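Local coordinates for protein sialidase B (Streptococcus pneumoniae serotype 4, PDB 4XJW) that cleaves alpha-linked terminal sialic acid residues from oligosaccharides, glycoproteins and glycolipids, acting as an intramolecular trans-sialidase of glycosyl hydrolase family 33, at residues T365-D368 with V372-G375; Y331-K336 with F436-P441. The protein carries 1 engineered substitution. All coordinates share one frame; numbering follows the deposited sequence.

Overall arrangement
Both interactions involve the antiparallel sheet that the chain forms, in sequence, between strands 301-308 and 420-426, which themselves pair side by side in a propeller blade; both lie away from the annotated sites. Interaction 1 is internal to that sheet: a hairpin pairs through backbone hydrogen bonds, with one side-chain pair buried and the other partly exposed. Interaction 2 is a surface contact that sets strand 330-337 of the same sheet against the outer strand 437-438 of a propeller blade and the two prolines after it, through apolar and CH-pi packing. Their centres are 15 Å apart, and they meet where Ile-366 CD1 lies 4.3 Å from Leu-335 CD1 and where Asp-368 packs against Phe-436 and Lys-437.

Interaction 1 of 2, residues T365-D368 with V372-G375; sequences TIND and VLEG
The amide N of Leu-373 donates to Thr-365 O over 2.8 Å, with an N-H...O angle of 169°. The return bond, from Thr-365 N to Leu-373 O, is 3.0 Å long and more bent, with the donor tilted out of the carbonyl plane. This reciprocal pair identifies Thr-365 and Leu-373 as an antiparallel hydrogen-bonded pair. The adjoining Ile-366 and Val-372, with CA atoms 4.9 Å apart, form a non-hydrogen-bonded one.

The two pairs serve different faces of the sheet. On the face of Thr-365 and Leu-373, the threonine hydroxyl is turned between its own N and carbonyl carbon (chi1 60°), which brings OG1 against Leu-373 CB at 3.5 Å. The leucine runs on to meet Asn-367 nearly at a right angle, its CD1 methyl resting 3.8 Å from Asn-367 ND2. That approach is van der Waals only. The carbonyl end of the amide turns to the reversal, where Asn-367 OD1 accepts the backbone N-H of Glu-371 and, weakly, that of Lys-369, so that one side chain spans the turn from its first residue to its last. On the face of Ile-366 and Val-372 both residues are buried, and the terminal methyl Ile-366 CD1 reaches across to Val-372 CG2 at 3.9 Å. The isoleucine CG1 stands anti to its carbonyl carbon (chi1 -53°), and CD1 then turns toward the partner strand.

Together these features describe a beta hairpin in which strands 360-366 and 372-374 are joined by a short turn. Its neighbours extend the sheet both ways: strand 360-366 also pairs with 352-355, while strand 372-374 pairs with 377-387, Val-372 bonding to Leu-379 through the backbone. Val-406, from a loop, packs on both Ile-366 and Val-372.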
# COMPACT_ATOMS: atom_id res chain seq x y z
N THR A 365 -35.38 -4.17 -12.16
CA THR A 365 -34.26 -4.72 -12.91
C THR A 365 -32.94 -4.20 -12.34
O THR A 365 -32.91 -3.21 -11.60
CB THR A 365 -34.34 -4.39 -14.41
OG1 THR A 365 -34.34 -2.97 -14.59
CG2 THR A 365 -35.60 -4.99 -15.04
N ILE A 366 -31.86 -4.90 -12.67
CA ILE A 366 -30.51 -4.49 -12.30
C ILE A 366 -29.76 -4.16 -13.59
O ILE A 366 -29.76 -4.96 -14.52
CB ILE A 366 -29.79 -5.63 -11.56
CG1 ILE A 366 -30.62 -6.13 -10.38
CG2 ILE A 366 -28.41 -5.19 -11.11
CD1 ILE A 366 -30.89 -5.07 -9.30
N ASN A 367 -29.12 -2.99 -13.65
CA ASN A 367 -28.34 -2.64 -14.84
C ASN A 367 -26.91 -3.18 -14.78
O ASN A 367 -26.59 -3.97 -13.89
CB ASN A 367 -28.38 -1.12 -15.14
CG ASN A 367 -27.67 -0.27 -14.08
OD1 ASN A 367 -26.92 -0.78 -13.25
ND2 ASN A 367 -27.90 1.03 -14.13
N ASP A 368 -26.06 -2.78 -15.71
CA ASP A 368 -24.68 -3.28 -15.72
C ASP A 368 -23.84 -2.68 -14.60
O ASP A 368 -22.78 -3.21 -14.26
CB ASP A 368 -24.00 -3.08 -17.07
CG ASP A 368 -22.59 -3.67 -17.11
OD1 ASP A 368 -22.34 -4.71 -16.44
OD2 ASP A 368 -21.72 -3.09 -17.79
N VAL A 372 -30.11 -0.56 -9.05
CA VAL A 372 -31.50 -1.00 -9.04
C VAL A 372 -32.41 -0.04 -9.81
O VAL A 372 -32.38 1.18 -9.57
CB VAL A 372 -32.04 -1.11 -7.61
CG1 VAL A 372 -33.49 -1.60 -7.62
CG2 VAL A 372 -31.17 -2.05 -6.79
N LEU A 373 -33.20 -0.58 -10.73
CA LEU A 373 -34.19 0.21 -11.45
C LEU A 373 -35.58 -0.30 -11.11
O LEU A 373 -35.78 -1.50 -10.93
CB LEU A 373 -33.95 0.12 -12.96
CG LEU A 373 -32.93 1.08 -13.60
CD1 LEU A 373 -31.52 0.84 -13.10
CD2 LEU A 373 -32.96 0.95 -15.10
N GLU A 374 -36.54 0.61 -11.00
CA GLU A 374 -37.94 0.22 -10.86
C GLU A 374 -38.74 0.75 -12.04
O GLU A 374 -38.82 1.95 -12.26
CB GLU A 374 -38.54 0.74 -9.54
CG GLU A 374 -40.00 0.35 -9.35
CD GLU A 374 -40.60 0.94 -8.09
OE1 GLU A 374 -39.96 1.82 -7.48
OE2 GLU A 374 -41.70 0.50 -7.70
N GLY A 375 -39.31 -0.17 -12.82
CA GLY A 375 -40.01 0.22 -14.03
C GLY A 375 -39.11 1.02 -14.94
O GLY A 375 -39.53 2.02 -15.54

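Interaction 2 of 2, residues Y331-K336 with F436-P441; sequences YYLKLK and FKLLPP
Where the sheet carrying strand 330-337 meets the edge of a propeller blade, Tyr-331 and Leu-333 pack on the strand 437-438 and the Pro-440/Pro-441 pair that follows. That strand succeeds the second BNR repeat and forms the outer edge of its sheet, beside strand 420-426.

The main contact is a CH-pi interaction. Pro-441 CD lies over one face of the Tyr-331 ring, 4.1 Å from the centroid and 29° off the ring normal, and Pro-441 CG presses closer to the rim, 3.3 Å from Tyr-331 CD1. This last approach is tight for two carbons. Pro-440 adds a looser touch, its CB 4.3 Å from Tyr-331 CD2. Further along, Leu-333 and Leu-438 cross at about a right angle, methyl against methyl, with CD1 to CD1 at 4.0 Å. With CG of Leu-333 anti to the backbone N (chi1 -174°) the side chain extends toward the blade, and chi2 of 67° leaves CD1 as the methyl that meets Leu-438. Phe-324, on the strand beside 330-337, touches both Leu-333 and Pro-441 and so links the two patches.

A water bridges the ends of the proline contact, weakly at each side: it donates to Pro-441 O at 2.9 Å and lies 3.4 Å from Tyr-331 OH.

The sheet and the blade edge are therefore held here by shape and dispersion rather than by direct hydrogen bonds. Because Pro-441 CD is bonded to the amide nitrogen, its C-H groups are probably polarised, which would favour their placement over the electron-rich face of the phenol ring.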
# COMPACT_ATOMS: atom_id res chain seq x y z
N TYR A 331 -25.72 -19.65 -12.91
CA TYR A 331 -25.62 -19.02 -11.60
C TYR A 331 -26.30 -17.66 -11.59
O TYR A 331 -26.02 -16.81 -12.43
CB TYR A 331 -24.16 -18.89 -11.19
CG TYR A 331 -23.42 -20.20 -11.24
CD1 TYR A 331 -23.42 -21.06 -10.15
CD2 TYR A 331 -22.74 -20.59 -12.39
CE1 TYR A 331 -22.75 -22.27 -10.19
CE2 TYR A 331 -22.07 -21.80 -12.44
CZ TYR A 331 -22.08 -22.63 -11.33
OH TYR A 331 -21.41 -23.83 -11.38
N TYR A 332 -27.22 -17.48 -10.65
CA TYR A 332 -27.96 -16.24 -10.56
C TYR A 332 -27.73 -15.59 -9.21
O TYR A 332 -27.82 -16.25 -8.18
CB TYR A 332 -29.45 -16.49 -10.77
CG TYR A 332 -29.76 -17.04 -12.14
CD1 TYR A 332 -29.66 -16.23 -13.26
CD2 TYR A 332 -30.14 -18.36 -12.31
CE1 TYR A 332 -29.94 -16.72 -14.52
CE2 TYR A 332 -30.41 -18.87 -13.57
CZ TYR A 332 -30.31 -18.04 -14.67
OH TYR A 332 -30.58 -18.52 -15.93
N LEU A 333 -27.42 -14.30 -9.24
CA LEU A 333 -27.17 -13.53 -8.03
C LEU A 333 -28.43 -13.44 -7.18
O LEU A 333 -29.49 -13.04 -7.67
CB LEU A 333 -26.69 -12.12 -8.41
CG LEU A 333 -26.24 -11.19 -7.29
CD1 LEU A 333 -24.97 -11.71 -6.66
CD2 LEU A 333 -26.04 -9.77 -7.85
N LYS A 334 -28.32 -13.83 -5.91
CA LYS A 334 -29.45 -13.80 -4.99
C LYS A 334 -29.59 -12.42 -4.39
O LYS A 334 -28.60 -11.73 -4.16
CB LYS A 334 -29.27 -14.84 -3.87
CG LYS A 334 -29.25 -16.28 -4.35
CD LYS A 334 -29.13 -17.27 -3.21
CE LYS A 334 -27.78 -17.17 -2.54
NZ LYS A 334 -27.65 -18.12 -1.40
N LEU A 335 -30.84 -12.00 -4.16
CA LEU A 335 -31.10 -10.72 -3.53
C LEU A 335 -32.11 -10.85 -2.39
O LEU A 335 -33.03 -11.68 -2.45
CB LEU A 335 -31.64 -9.71 -4.54
CG LEU A 335 -30.73 -9.26 -5.68
CD1 LEU A 335 -31.49 -8.40 -6.68
CD2 LEU A 335 -29.52 -8.52 -5.14
N LYS A 336 -31.93 -10.03 -1.37
CA LYS A 336 -32.88 -9.93 -0.27
C LYS A 336 -33.53 -8.57 -0.32
O LYS A 336 -32.85 -7.54 -0.44
CB LYS A 336 -32.16 -10.12 1.07
CG LYS A 336 -32.97 -9.65 2.28
CD LYS A 336 -32.27 -9.99 3.58
CE LYS A 336 -32.21 -11.49 3.77
NZ LYS A 336 -31.52 -11.88 5.03
N PHE A 436 -17.67 -3.17 -14.00
CA PHE A 436 -17.26 -4.50 -13.56
C PHE A 436 -18.37 -5.54 -13.69
O PHE A 436 -19.56 -5.21 -13.65
CB PHE A 436 -16.64 -4.48 -12.14
CG PHE A 436 -17.64 -4.31 -11.02
CD1 PHE A 436 -18.40 -5.39 -10.57
CD2 PHE A 436 -17.80 -3.08 -10.40
CE1 PHE A 436 -19.31 -5.24 -9.54
CE2 PHE A 436 -18.71 -2.92 -9.36
CZ PHE A 436 -19.46 -4.00 -8.93
N LYS A 437 -17.97 -6.79 -13.91
CA LYS A 437 -18.88 -7.93 -13.90
C LYS A 437 -18.44 -8.91 -12.83
O LYS A 437 -17.24 -9.11 -12.62
CB LYS A 437 -18.90 -8.62 -15.25
CG LYS A 437 -19.43 -7.74 -16.36
CD LYS A 437 -19.44 -8.47 -17.69
CE LYS A 437 -19.98 -7.58 -18.79
NZ LYS A 437 -20.87 -8.33 -19.71
N LEU A 438 -19.39 -9.53 -12.14
CA LEU A 438 -19.04 -10.57 -11.17
C LEU A 438 -18.61 -11.86 -11.86
O LEU A 438 -19.21 -12.27 -12.85
CB LEU A 438 -20.21 -10.86 -10.23
CG LEU A 438 -20.62 -9.69 -9.33
CD1 LEU A 438 -21.81 -10.04 -8.42
CD2 LEU A 438 -19.44 -9.17 -8.52
N LEU A 439 -17.57 -12.49 -11.34
CA LEU A 439 -17.20 -13.83 -11.80
C LEU A 439 -18.19 -14.83 -11.23
O LEU A 439 -18.76 -14.60 -10.16
CB LEU A 439 -15.77 -14.19 -11.38
CG LEU A 439 -14.61 -13.48 -12.11
CD1 LEU A 439 -13.41 -14.40 -12.24
CD2 LEU A 439 -15.04 -12.96 -13.46
N PRO A 440 -18.39 -15.96 -11.93
CA PRO A 440 -19.24 -17.01 -11.36
C PRO A 440 -18.61 -17.62 -10.12
O PRO A 440 -17.39 -17.50 -9.93
CB PRO A 440 -19.30 -18.05 -12.48
CG PRO A 440 -18.02 -17.87 -13.22
CD PRO A 440 -17.76 -16.39 -13.19
N PRO A 441 -19.41 -18.29 -9.28
CA PRO A 441 -18.83 -19.04 -8.16
C PRO A 441 -18.14 -20.30 -8.69
O PRO A 441 -18.61 -20.87 -9.68
CB PRO A 441 -20.06 -19.42 -7.32
CG PRO A 441 -21.19 -19.42 -8.29
CD PRO A 441 -20.88 -18.35 -9.30
O HOH W 1 -19.68 -23.29 -8.52